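Local coordinates for protein diaminopimelate decarboxylase (Psychromonas ingrahamii, PDB 4XG1) that probably catalyses the pyridoxal-phosphate-dependent decarboxylation of meso-diaminopimelate to L-lysine, the last step of lysine biosynthesis, working as a homodimer, at residues B[114-119]-B[141-146]; B[243-248]-B[319-324]. All coordinates share one frame; numbering follows the deposited sequence.

Interaction 1: B[114-119]-B[141-146]; sequences AALQAN and LNVKAP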
loop_
_atom_site.group_PDB
_atom_site.type_symbol
_atom_site.label_atom_id
_atom_site.label_comp_id
_atom_site.label_asym_id
_atom_site.label_seq_id
_atom_site.Cartn_x
_atom_site.Cartn_y
_atom_site.Cartn_z
ATOM N N ALA B 114 -13.106 -15.374 16.982
ATOM C CA ALA B 114 -12.105 -16.325 16.534
ATOM C C ALA B 114 -10.969 -16.396 17.515
ATOM O O ALA B 114 -10.405 -17.478 17.771
ATOM C CB ALA B 114 -11.586 -15.968 15.156
ATOM N N ALA B 115 -10.615 -15.251 18.063
ATOM C CA ALA B 115 -9.466 -15.172 18.967
ATOM C C ALA B 115 -9.805 -15.815 20.318
ATOM O O ALA B 115 -8.969 -16.477 20.949
ATOM C CB ALA B 115 -9.073 -13.723 19.166
ATOM N N LEU B 116 -11.043 -15.609 20.749
ATOM C CA LEU B 116 -11.538 -16.267 21.954
ATOM C C LEU B 116 -11.545 -17.771 21.773
ATOM O O LEU B 116 -10.956 -18.492 22.580
ATOM C CB LEU B 116 -12.951 -15.759 22.318
ATOM C CG LEU B 116 -12.950 -14.403 23.033
ATOM C CD1 LEU B 116 -14.345 -13.844 23.213
ATOM C CD2 LEU B 116 -12.264 -14.519 24.379
ATOM N N GLN B 117 -12.096 -18.228 20.647
ATOM C CA GLN B 117 -12.116 -19.668 20.368
ATOM C C GLN B 117 -10.724 -20.260 20.198
ATOM O O GLN B 117 -10.539 -21.433 20.404
ATOM C CB GLN B 117 -12.982 -19.976 19.161
ATOM C CG GLN B 117 -14.440 -19.681 19.438
ATOM C CD GLN B 117 -15.315 -19.682 18.205
ATOM O OE1 GLN B 117 -15.697 -18.618 17.706
ATOM N NE2 GLN B 117 -15.624 -20.858 17.691
ATOM N N ALA B 118 -9.734 -19.454 19.855
ATOM C CA ALA B 118 -8.356 -19.938 19.796
ATOM C C ALA B 118 -7.656 -19.779 21.120
ATOM O O ALA B 118 -6.506 -20.211 21.279
ATOM C CB ALA B 118 -7.591 -19.194 18.732
ATOM N N ASN B 119 -8.335 -19.133 22.078
ATOM C CA ASN B 119 -7.868 -19.077 23.462
ATOM C C ASN B 119 -6.551 -18.305 23.606
ATOM O O ASN B 119 -5.564 -18.784 24.204
ATOM C CB ASN B 119 -7.741 -20.508 23.993
ATOM C CG ASN B 119 -7.399 -20.564 25.449
ATOM O OD1 ASN B 119 -8.017 -19.887 26.263
ATOM N ND2 ASN B 119 -6.381 -21.364 25.793
ATOM N N LEU B 141 -20.349 -16.722 24.047
ATOM C CA LEU B 141 -19.601 -17.971 23.976
ATOM C C LEU B 141 -19.429 -18.579 25.333
ATOM O O LEU B 141 -18.757 -19.590 25.470
ATOM C CB LEU B 141 -18.181 -17.730 23.385
ATOM C CG LEU B 141 -18.033 -17.323 21.910
ATOM C CD1 LEU B 141 -16.564 -17.016 21.609
ATOM C CD2 LEU B 141 -18.561 -18.387 20.956
ATOM N N ASN B 142 -19.959 -17.917 26.348
ATOM C CA ASN B 142 -19.716 -18.296 27.730
ATOM C C ASN B 142 -18.262 -18.557 28.111
ATOM O O ASN B 142 -17.948 -19.546 28.780
ATOM C CB ASN B 142 -20.634 -19.449 28.137
ATOM C CG ASN B 142 -21.621 -19.030 29.189
ATOM O OD1 ASN B 142 -21.226 -18.690 30.288
ATOM N ND2 ASN B 142 -22.902 -18.987 28.835
ATOM N N VAL B 143 -17.378 -17.638 27.739
ATOM C CA VAL B 143 -15.994 -17.652 28.248
ATOM C C VAL B 143 -15.699 -16.329 28.930
ATOM O O VAL B 143 -16.504 -15.414 28.882
ATOM C CB VAL B 143 -14.936 -17.877 27.135
ATOM C CG1 VAL B 143 -14.954 -19.322 26.669
ATOM C CG2 VAL B 143 -15.150 -16.911 25.961
ATOM N N LYS B 144 -14.517 -16.242 29.522
ATOM C CA LYS B 144 -14.019 -15.006 30.084
ATOM C C LYS B 144 -12.804 -14.454 29.310
ATOM O O LYS B 144 -11.743 -15.098 29.229
ATOM C CB LYS B 144 -13.662 -15.221 31.544
ATOM C CG LYS B 144 -14.889 -15.239 32.436
ATOM C CD LYS B 144 -14.516 -15.084 33.896
ATOM C CE LYS B 144 -15.731 -14.679 34.715
ATOM N NZ LYS B 144 -15.368 -14.410 36.131
ATOM N N ALA B 145 -12.988 -13.266 28.729
ATOM C CA ALA B 145 -12.008 -12.669 27.807
ATOM C C ALA B 145 -10.920 -11.981 28.551
ATOM O O ALA B 145 -11.199 -11.078 29.284
ATOM C CB ALA B 145 -12.716 -11.682 26.899
ATOM N N PRO B 146 -9.671 -12.408 28.380
ATOM C CA PRO B 146 -8.580 -11.760 29.084
ATOM C C PRO B 146 -8.248 -10.437 28.430
ATOM O O PRO B 146 -8.193 -10.365 27.210
ATOM C CB PRO B 146 -7.402 -12.741 28.935
ATOM C CG PRO B 146 -7.712 -13.532 27.739
ATOM C CD PRO B 146 -9.212 -13.567 27.600
#

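Interaction 2: B[243-248]-B[319-324]; sequences VPYDDE and AWQNII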
loop_
_atom_site.group_PDB
_atom_site.type_symbol
_atom_site.label_atom_id
_atom_site.label_comp_id
_atom_site.label_asym_id
_atom_site.label_seq_id
_atom_site.Cartn_x
_atom_site.Cartn_y
_atom_site.Cartn_z
ATOM N N VAL B 243 15.662 1.529 14.500
ATOM C CA VAL B 243 16.815 0.891 13.921
ATOM C C VAL B 243 17.600 1.893 13.108
ATOM O O VAL B 243 17.076 2.951 12.755
ATOM C CB VAL B 243 16.457 -0.303 13.009
ATOM C CG1 VAL B 243 15.731 -1.379 13.778
ATOM C CG2 VAL B 243 15.643 0.132 11.795
ATOM N N PRO B 244 18.852 1.549 12.777
ATOM C CA PRO B 244 19.659 2.372 11.855
ATOM C C PRO B 244 19.305 2.150 10.397
ATOM O O PRO B 244 19.518 1.042 9.869
ATOM C CB PRO B 244 21.106 1.904 12.128
ATOM C CG PRO B 244 20.974 0.503 12.634
ATOM C CD PRO B 244 19.671 0.490 13.424
ATOM N N TYR B 245 18.722 3.179 9.772
ATOM C CA TYR B 245 18.428 3.186 8.342
ATOM C C TYR B 245 19.535 3.916 7.578
ATOM O O TYR B 245 20.037 3.415 6.573
ATOM C CB TYR B 245 17.061 3.874 8.064
ATOM C CG TYR B 245 15.856 3.003 8.370
ATOM C CD1 TYR B 245 15.494 1.960 7.514
ATOM C CD2 TYR B 245 15.084 3.212 9.520
ATOM C CE1 TYR B 245 14.409 1.150 7.803
ATOM C CE2 TYR B 245 13.994 2.394 9.809
ATOM C CZ TYR B 245 13.668 1.371 8.937
ATOM O OH TYR B 245 12.584 0.583 9.184
ATOM N N ASP B 246 19.836 5.131 8.041
ATOM C CA ASP B 246 20.849 6.030 7.479
ATOM C C ASP B 246 21.965 6.204 8.526
ATOM O O ASP B 246 22.885 5.380 8.603
ATOM C CB ASP B 246 20.183 7.368 7.113
ATOM C CG ASP B 246 21.127 8.350 6.380
ATOM O OD1 ASP B 246 22.327 8.044 6.188
ATOM O OD2 ASP B 246 20.650 9.428 5.942
ATOM N N ASP B 247 21.810 7.212 9.396
ATOM C CA ASP B 247 22.837 7.667 10.333
ATOM C C ASP B 247 22.389 7.581 11.806
ATOM O O ASP B 247 23.115 8.004 12.708
ATOM C CB ASP B 247 23.245 9.110 9.984
ATOM C CG ASP B 247 22.073 10.102 10.069
ATOM O OD1 ASP B 247 20.910 9.654 10.185
ATOM O OD2 ASP B 247 22.309 11.334 10.005
ATOM N N GLU B 248 21.232 6.985 12.054
ATOM C CA GLU B 248 20.661 6.946 13.401
ATOM C C GLU B 248 21.461 5.976 14.290
ATOM O O GLU B 248 22.050 5.016 13.795
ATOM C CB GLU B 248 19.180 6.503 13.360
ATOM C CG GLU B 248 18.256 7.389 12.545
ATOM C CD GLU B 248 18.061 6.949 11.074
ATOM O OE1 GLU B 248 18.824 6.120 10.545
ATOM O OE2 GLU B 248 17.132 7.476 10.425
ATOM N N ALA B 319 10.976 7.785 3.629
ATOM C CA ALA B 319 11.974 7.037 4.326
ATOM C C ALA B 319 13.207 6.980 3.490
ATOM O O ALA B 319 13.140 6.918 2.245
ATOM C CB ALA B 319 11.475 5.625 4.622
ATOM N N TRP B 320 14.348 7.012 4.169
ATOM C CA TRP B 320 15.652 6.870 3.527
ATOM C C TRP B 320 16.079 5.448 3.726
ATOM O O TRP B 320 16.172 4.984 4.815
ATOM C CB TRP B 320 16.669 7.833 4.135
ATOM C CG TRP B 320 17.932 8.033 3.262
ATOM C CD1 TRP B 320 18.135 9.016 2.324
ATOM C CD2 TRP B 320 19.087 7.189 3.225
ATOM N NE1 TRP B 320 19.351 8.833 1.708
ATOM C CE2 TRP B 320 19.964 7.727 2.240
ATOM C CE3 TRP B 320 19.464 6.050 3.925
ATOM C CZ2 TRP B 320 21.203 7.168 1.936
ATOM C CZ3 TRP B 320 20.723 5.484 3.642
ATOM C CH2 TRP B 320 21.582 6.059 2.647
ATOM N N GLN B 321 16.250 4.739 2.639
ATOM C CA GLN B 321 16.641 3.359 2.653
ATOM C C GLN B 321 17.945 3.267 1.832
ATOM O O GLN B 321 18.029 3.783 0.711
ATOM C CB GLN B 321 15.519 2.567 1.983
ATOM C CG GLN B 321 15.044 1.403 2.820
ATOM C CD GLN B 321 13.755 1.534 3.590
ATOM O OE1 GLN B 321 12.909 2.387 3.405
ATOM N NE2 GLN B 321 13.621 0.628 4.502
ATOM N N ASN B 322 19.000 2.734 2.425
ATOM C CA ASN B 322 20.280 2.697 1.765
ATOM C C ASN B 322 20.180 1.796 0.521
ATOM O O ASN B 322 19.564 0.742 0.571
ATOM C CB ASN B 322 21.350 2.175 2.733
ATOM C CG ASN B 322 22.774 2.403 2.228
ATOM O OD1 ASN B 322 23.039 3.279 1.413
ATOM N ND2 ASN B 322 23.686 1.630 2.739
ATOM N N ILE B 323 20.799 2.228 -0.573
ATOM C CA ILE B 323 20.805 1.497 -1.828
ATOM C C ILE B 323 22.262 1.279 -2.258
ATOM O O ILE B 323 22.983 2.244 -2.512
ATOM C CB ILE B 323 20.051 2.254 -2.908
ATOM C CG1 ILE B 323 18.618 2.539 -2.434
ATOM C CG2 ILE B 323 20.034 1.446 -4.199
ATOM C CD1 ILE B 323 17.749 3.317 -3.425
ATOM N N ILE B 324 22.671 0.011 -2.329
ATOM C CA ILE B 324 24.044 -0.376 -2.560
ATOM C C ILE B 324 24.169 -1.372 -3.718
ATOM O O ILE B 324 23.234 -2.106 -4.010
ATOM C CB ILE B 324 24.661 -1.008 -1.307
ATOM C CG1 ILE B 324 24.000 -2.333 -0.977
ATOM C CG2 ILE B 324 24.544 -0.045 -0.157
ATOM C CD1 ILE B 324 24.596 -3.009 0.235
HETATM O O HOH W 1 19.078 1.140 5.196
#

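Interaction 1: B[114-119]-B[141-146]
Leu116, near the end of helix 109-117, packs against Leu141, Val143 and Ala145, which lead from the end of helix 128-140 into strand 145-152 of the TIM barrel. Both helices close in Schellman motifs, with Asn119 and Asn142 at positive phi (65° and 48°); one of the two bonds of the first motif runs from Asn119 N to Leu116 O at 2.7 Å. Beyond the second cap, Val143 and Ala145 bring the chain past Leu116 into strand 145-152.

The contact between the segments is apolar, and no hydrogen bond crosses it. Both methyls of Leu116 meet Val143 CG2, CD2 at 4.1 Å and CD1 at 4.2 Å, and CD2 also comes down on Ala145 CB at 3.8 Å. Val137 and Ala138 of helix 128-140 and Phe123 of strand 122-125 touch Leu116 too, placing it in the layer between barrel and helices.

The second apolar group gathers round one methyl of Leu141, whose side chain runs nearly perpendicular to that of Gln117: CD1 meets Leu116 CB at 3.9 Å and Gln117 CG at 4.0 Å.

Interaction 2: B[243-248]-B[319-324]
Asp246 and Trp320 meet in a stack: the carboxylate lies over one face of the indole, its plane only 17° from that of the ring, with OD2 3.8 Å above the ring plane. Asp246 CB comes within 3.5 Å of Trp320 CE3. Tyr245 O adds an in-plane approach at the ring edge, 3.7 Å from CZ3 of Trp320. Were Trp320 replaced by an alanine, the Asp246 carboxylate would probably lose the flat surface it stacks on, and Arg358 its cation-pi partner.

Around Tyr245, Gln321 NE2 stands 3.4 Å from CE1, the amide and ring planes being 76° apart; the tyrosine hydroxyl itself hydrogen-bonds to NH1 of Arg277, a residue that probably binds substrate, so the contact borders the active site.

Hydrogen bonds shape the loop, and a water links it across. Glu248 OE1 accepts from Asp246 N at 2.9 Å through its syn lone pair, and from Tyr245 N above the carboxylate plane. The water donates to Tyr245 O and accepts from Asn322 N.

The loop between strand 234-236 and helix 253-262 thereby meets the approach to strand 323-325, with helix 313-317 touching Tyr245 and strand 367-371 pairing with the 323-325 strand.

How the interactions relate
Interactions 1 and 2 follow one another along the chain, the first closing before the second opens, and their centres lie 42 Å apart on opposite sides of the chain's centre. Their nearest atoms are about 28 Å apart, so they do not touch. The parallel barrel sheet connects them: interaction 1 packs helix 109-117 beside the entry to strand 145-152, and the loop holding residues 243-248 follows strand 234-236 of the same sheet. Only interaction 2 reaches the mixed sheet, through strand 323-325. Interaction 1 thus probably serves the outer packing of the barrel, whereas interaction 2, where barrel and mixed sheet meet, borders the cofactor site, the Tyr245 side chain lying about 5 Å from the bound pyridoxal-phosphate-lysine adduct.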